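Local coordinates for Glyco_hydro_cc domain-containing protein (Pseudomonas viridiflava, PDB 6UAV) that probably hydrolyses beta-1,3-glucan from within the chain, as an endo-acting glycoside hydrolase of family GH128 built on a TIM barrel, at residues W57-D62 and A99-R104; D137-A142 and P152-L157. One frame throughout, in Å; residues are numbered along the deposited sequence.

Contact 1: W57-D62 and A99-R104; sequences WNANLD and AQLWPR
The irregular backbone of A59 runs within 6.1 Å of helix 95-112 at L101, measured between their CA atoms, and one helical turn further on L61 and R104 stand 9.4 Å apart on the same measure. This is a surface contact of the (beta/alpha)8 barrel, where the link between strand 51-56 and helix 63-72 meets the neighbouring outer helix. Its apolar part centres on L101, whose two methyl groups both press on A59: CD2 of L101 lies 3.8 Å from A59 CA, while CD1 of L101 is 4.1 Å from A59 CB. With CG of L101 anti to the backbone N (chi1 178°), the fork reaches the loop. CD1 of L101 also sits above one face of the R104 guanidinium, offset toward its rim, and L61 CB lies 3.7 Å from R104 NH2, on the same side of the guanidinium plane, with L61 O at the group's edge. L61 and L101 thus supply carbon surface beside an arginine end whose charge is paired outside the two segments, in a salt bridge to D63 at the start of helix 63-72. On the loop side, N58 OD1 accepts from N60 N in an Asx turn, the donor standing well above the carbonyl plane. One water joins the segments, accepting from L61 N at 3.2 Å and, near the guanidinium plane, from R104 NH2 at 2.9 Å.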
# COMPACT_ATOMS: atom_id res chain seq x y z
N TRP A 57 7.86 -3.53 -7.60
CA TRP A 57 6.71 -3.00 -8.36
C TRP A 57 6.21 -4.03 -9.36
O TRP A 57 4.96 -4.23 -9.44
CB TRP A 57 7.09 -1.66 -9.00
CG TRP A 57 5.91 -0.81 -9.38
CD1 TRP A 57 5.18 0.07 -8.62
CD2 TRP A 57 5.46 -0.65 -10.72
NE1 TRP A 57 4.25 0.71 -9.39
CE2 TRP A 57 4.42 0.30 -10.70
CE3 TRP A 57 5.85 -1.23 -11.93
CZ2 TRP A 57 3.70 0.62 -11.83
CZ3 TRP A 57 5.17 -0.86 -13.07
CH2 TRP A 57 4.13 0.09 -13.03
N ASN A 58 7.11 -4.64 -10.13
CA ASN A 58 6.74 -5.64 -11.16
C ASN A 58 7.91 -6.62 -11.27
O ASN A 58 8.70 -6.70 -10.30
CB ASN A 58 6.29 -4.97 -12.46
CG ASN A 58 7.42 -4.29 -13.19
OD1 ASN A 58 8.52 -4.28 -12.68
ND2 ASN A 58 7.14 -3.67 -14.33
N ALA A 59 8.00 -7.40 -12.35
CA ALA A 59 9.07 -8.43 -12.47
C ALA A 59 10.42 -7.78 -12.81
O ALA A 59 11.42 -8.51 -12.91
CB ALA A 59 8.69 -9.46 -13.48
N ASN A 60 10.49 -6.48 -13.03
CA ASN A 60 11.79 -5.78 -13.29
C ASN A 60 12.44 -5.52 -11.94
O ASN A 60 12.14 -4.50 -11.28
CB ASN A 60 11.60 -4.48 -14.05
CG ASN A 60 12.83 -4.04 -14.81
OD1 ASN A 60 13.90 -4.67 -14.70
ND2 ASN A 60 12.69 -2.95 -15.55
N LEU A 61 13.18 -6.51 -11.47
CA LEU A 61 13.64 -6.65 -10.07
C LEU A 61 15.12 -6.98 -10.12
O LEU A 61 15.48 -7.92 -10.82
CB LEU A 61 12.90 -7.83 -9.46
CG LEU A 61 13.45 -8.38 -8.15
CD1 LEU A 61 13.44 -7.31 -7.09
CD2 LEU A 61 12.67 -9.60 -7.67
N ASP A 62 15.91 -6.22 -9.38
CA ASP A 62 17.34 -6.47 -9.16
C ASP A 62 17.44 -7.26 -7.85
O ASP A 62 17.50 -6.61 -6.82
CB ASP A 62 18.07 -5.14 -9.15
CG ASP A 62 19.56 -5.32 -8.97
OD1 ASP A 62 19.99 -6.45 -8.53
OD2 ASP A 62 20.25 -4.32 -9.18
N ALA A 99 2.78 -15.62 -11.34
CA ALA A 99 3.19 -16.95 -10.88
C ALA A 99 4.68 -17.18 -11.22
O ALA A 99 5.37 -17.73 -10.39
CB ALA A 99 2.30 -18.05 -11.46
N GLN A 100 5.11 -16.80 -12.43
CA GLN A 100 6.53 -17.00 -12.84
C GLN A 100 7.48 -16.21 -11.91
O GLN A 100 8.58 -16.72 -11.55
CB GLN A 100 6.71 -16.60 -14.32
CG GLN A 100 8.13 -16.76 -14.87
CD GLN A 100 8.13 -16.79 -16.38
OE1 GLN A 100 7.16 -16.48 -17.04
NE2 GLN A 100 9.23 -17.13 -17.00
N LEU A 101 7.14 -14.99 -11.54
CA LEU A 101 7.97 -14.15 -10.62
C LEU A 101 7.99 -14.77 -9.22
O LEU A 101 8.95 -14.58 -8.49
CB LEU A 101 7.43 -12.72 -10.61
CG LEU A 101 8.13 -11.74 -9.68
CD1 LEU A 101 9.58 -11.56 -10.08
CD2 LEU A 101 7.42 -10.41 -9.64
N TRP A 102 6.90 -15.38 -8.80
CA TRP A 102 6.64 -15.56 -7.35
C TRP A 102 7.77 -16.30 -6.66
O TRP A 102 8.14 -15.93 -5.54
CB TRP A 102 5.26 -16.21 -7.12
CG TRP A 102 4.68 -15.79 -5.80
CD1 TRP A 102 4.63 -16.48 -4.60
CD2 TRP A 102 4.16 -14.49 -5.52
NE1 TRP A 102 4.07 -15.68 -3.64
CE2 TRP A 102 3.79 -14.46 -4.16
CE3 TRP A 102 3.97 -13.34 -6.28
CZ2 TRP A 102 3.21 -13.35 -3.56
CZ3 TRP A 102 3.34 -12.25 -5.69
CH2 TRP A 102 2.97 -12.27 -4.36
N PRO A 103 8.33 -17.39 -7.23
CA PRO A 103 9.40 -18.13 -6.53
C PRO A 103 10.60 -17.23 -6.17
O PRO A 103 11.25 -17.48 -5.14
CB PRO A 103 9.77 -19.27 -7.49
CG PRO A 103 8.44 -19.49 -8.29
CD PRO A 103 7.94 -18.07 -8.49
N ARG A 104 10.94 -16.28 -7.02
CA ARG A 104 12.00 -15.25 -6.74
C ARG A 104 11.66 -14.45 -5.46
O ARG A 104 12.57 -14.20 -4.64
CB ARG A 104 12.19 -14.35 -7.97
CG ARG A 104 12.93 -15.06 -9.09
CD ARG A 104 12.89 -14.24 -10.37
NE ARG A 104 13.51 -12.93 -10.31
CZ ARG A 104 13.37 -12.03 -11.28
NH1 ARG A 104 12.69 -12.39 -12.36
NH2 ARG A 104 13.97 -10.85 -11.21
O HOH W 1 14.21 -8.92 -13.31

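Contact 2: D137-A142 and P152-L157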
# COMPACT_ATOMS: atom_id res chain seq x y z
N ASP A 137 -7.72 -15.75 -8.34
CA ASP A 137 -8.03 -17.18 -8.58
C ASP A 137 -7.03 -17.74 -9.60
O ASP A 137 -6.48 -18.86 -9.39
CB ASP A 137 -9.45 -17.37 -9.04
CG ASP A 137 -10.50 -17.26 -7.95
OD1 ASP A 137 -10.10 -17.17 -6.73
OD2 ASP A 137 -11.70 -17.31 -8.33
N ALA A 138 -6.85 -17.01 -10.70
CA ALA A 138 -6.00 -17.49 -11.80
C ALA A 138 -4.55 -17.57 -11.34
O ALA A 138 -3.85 -18.53 -11.74
CB ALA A 138 -6.16 -16.58 -12.97
N PHE A 139 -4.09 -16.57 -10.58
CA PHE A 139 -2.70 -16.55 -10.06
C PHE A 139 -2.49 -17.73 -9.13
O PHE A 139 -1.48 -18.47 -9.31
CB PHE A 139 -2.49 -15.21 -9.33
CG PHE A 139 -1.30 -15.16 -8.43
CD1 PHE A 139 -0.01 -15.29 -8.93
CD2 PHE A 139 -1.48 -15.07 -7.06
CE1 PHE A 139 1.07 -15.29 -8.07
CE2 PHE A 139 -0.39 -15.06 -6.20
CZ PHE A 139 0.89 -15.15 -6.71
N TYR A 140 -3.42 -17.99 -8.23
CA TYR A 140 -3.34 -19.18 -7.35
C TYR A 140 -3.29 -20.47 -8.19
O TYR A 140 -2.45 -21.34 -7.98
CB TYR A 140 -4.54 -19.23 -6.41
CG TYR A 140 -4.34 -18.65 -5.03
CD1 TYR A 140 -4.45 -17.27 -4.84
CD2 TYR A 140 -4.12 -19.45 -3.93
CE1 TYR A 140 -4.36 -16.71 -3.59
CE2 TYR A 140 -4.02 -18.90 -2.67
CZ TYR A 140 -4.15 -17.53 -2.51
OH TYR A 140 -4.04 -16.96 -1.29
N ALA A 141 -4.12 -20.58 -9.23
CA ALA A 141 -4.19 -21.80 -10.05
C ALA A 141 -2.88 -21.95 -10.86
O ALA A 141 -2.44 -23.09 -11.03
CB ALA A 141 -5.41 -21.71 -10.93
N ALA A 142 -2.30 -20.84 -11.33
CA ALA A 142 -1.06 -20.86 -12.13
C ALA A 142 0.08 -21.30 -11.23
O ALA A 142 0.89 -22.17 -11.59
CB ALA A 142 -0.78 -19.52 -12.73
N PRO A 152 0.74 -20.25 -3.55
CA PRO A 152 1.80 -19.23 -3.43
C PRO A 152 1.85 -18.73 -1.99
O PRO A 152 0.79 -18.67 -1.31
CB PRO A 152 1.38 -18.13 -4.39
CG PRO A 152 -0.13 -18.28 -4.49
CD PRO A 152 -0.37 -19.76 -4.40
N GLN A 153 3.06 -18.41 -1.52
CA GLN A 153 3.18 -17.80 -0.17
C GLN A 153 2.58 -16.40 -0.23
O GLN A 153 3.08 -15.57 -0.99
CB GLN A 153 4.65 -17.66 0.17
CG GLN A 153 4.88 -17.06 1.57
CD GLN A 153 6.35 -16.74 1.79
OE1 GLN A 153 7.21 -17.43 1.22
NE2 GLN A 153 6.66 -15.71 2.57
N ILE A 154 1.53 -16.17 0.52
CA ILE A 154 0.92 -14.82 0.65
C ILE A 154 0.76 -14.62 2.14
O ILE A 154 -0.04 -15.33 2.76
CB ILE A 154 -0.39 -14.68 -0.12
CG1 ILE A 154 -0.21 -14.81 -1.65
CG2 ILE A 154 -0.99 -13.28 0.21
CD1 ILE A 154 -1.53 -14.73 -2.38
N ASP A 155 1.54 -13.73 2.71
CA ASP A 155 1.44 -13.42 4.16
C ASP A 155 0.27 -12.43 4.36
O ASP A 155 -0.56 -12.67 5.31
CB ASP A 155 2.79 -12.97 4.70
CG ASP A 155 3.84 -14.04 4.59
OD1 ASP A 155 3.67 -15.13 5.28
OD2 ASP A 155 4.76 -13.87 3.72
N TYR A 156 0.16 -11.44 3.49
CA TYR A 156 -0.95 -10.45 3.50
C TYR A 156 -1.26 -10.19 2.06
O TYR A 156 -0.30 -10.02 1.31
CB TYR A 156 -0.54 -9.09 4.11
CG TYR A 156 -0.25 -9.19 5.57
CD1 TYR A 156 0.92 -9.72 6.04
CD2 TYR A 156 -1.22 -8.81 6.48
CE1 TYR A 156 1.13 -9.86 7.39
CE2 TYR A 156 -1.00 -8.93 7.84
CZ TYR A 156 0.18 -9.45 8.29
OH TYR A 156 0.30 -9.59 9.65
N LEU A 157 -2.53 -10.06 1.73
CA LEU A 157 -2.92 -9.44 0.44
C LEU A 157 -2.81 -7.92 0.59
O LEU A 157 -2.84 -7.40 1.72
CB LEU A 157 -4.33 -9.85 0.05
CG LEU A 157 -4.45 -11.27 -0.52
CD1 LEU A 157 -5.92 -11.64 -0.65
CD2 LEU A 157 -3.74 -11.40 -1.88
O HOH W 2 -1.57 -18.46 0.01
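Helix 132-146 and the chain leading into strand 156-161 come closest at Y140 and P152, with CA atoms 6.5 Å apart; no hydrogen bond directly joins the segments. P152 sits in the corner formed by two aromatic side chains of the helix. Toward Y140 it makes a CH-pi contact: P152 CG stands 4.2 Å from the ring centroid and 9° off the ring normal, over the middle of the face. Toward F139 the same P152 CG approaches CE2 at 3.7 Å, and P152 CB lies 3.8 Å from F139 CZ. I154, two residues on, is the other apolar partner. Its CG1 is anti to the carbonyl carbon (chi1 -64°) and chi2 is extended, which brings the terminal CD1 to the edge of the F139 ring, 4.0 Å from CE2, and to 3.5 Å from Y140 OH. A water bridges the polar rim: it donates to P152 O at 2.7 Å and is also hydrogen-bonded to Y140 OH. Q153 NE2 donates to the syn lone pair of D155 OD2, which also accepts from L116 N. The packing of P152 and I154 on F139 and Y140 joins helix to returning chain in the beta-alpha-beta crossover (115-121, 132-146, 156-161) of the TIM barrel.

How the contacts relate
The two contacts follow one another along the chain, contact 1 closing before contact 2 opens, and their centres lie 13 Å apart on the same side of the molecule. Helix 95-112 relates them: its segment 99-104 faces the 57-62 loop through L101 and R104, and both segments of contact 2 through A99 and W102. The indole of W102 meets F139 edge-to-face, packs against P152, and probably hydrogen-bonds from NE1 to Q153 O at 2.8 Å; A99 CB and A142 CB are 3.6 Å apart. Together the contacts join consecutive parts of the eight-stranded barrel's outer layer, from the loop after strand 51-56 to the entry into strand 156-161.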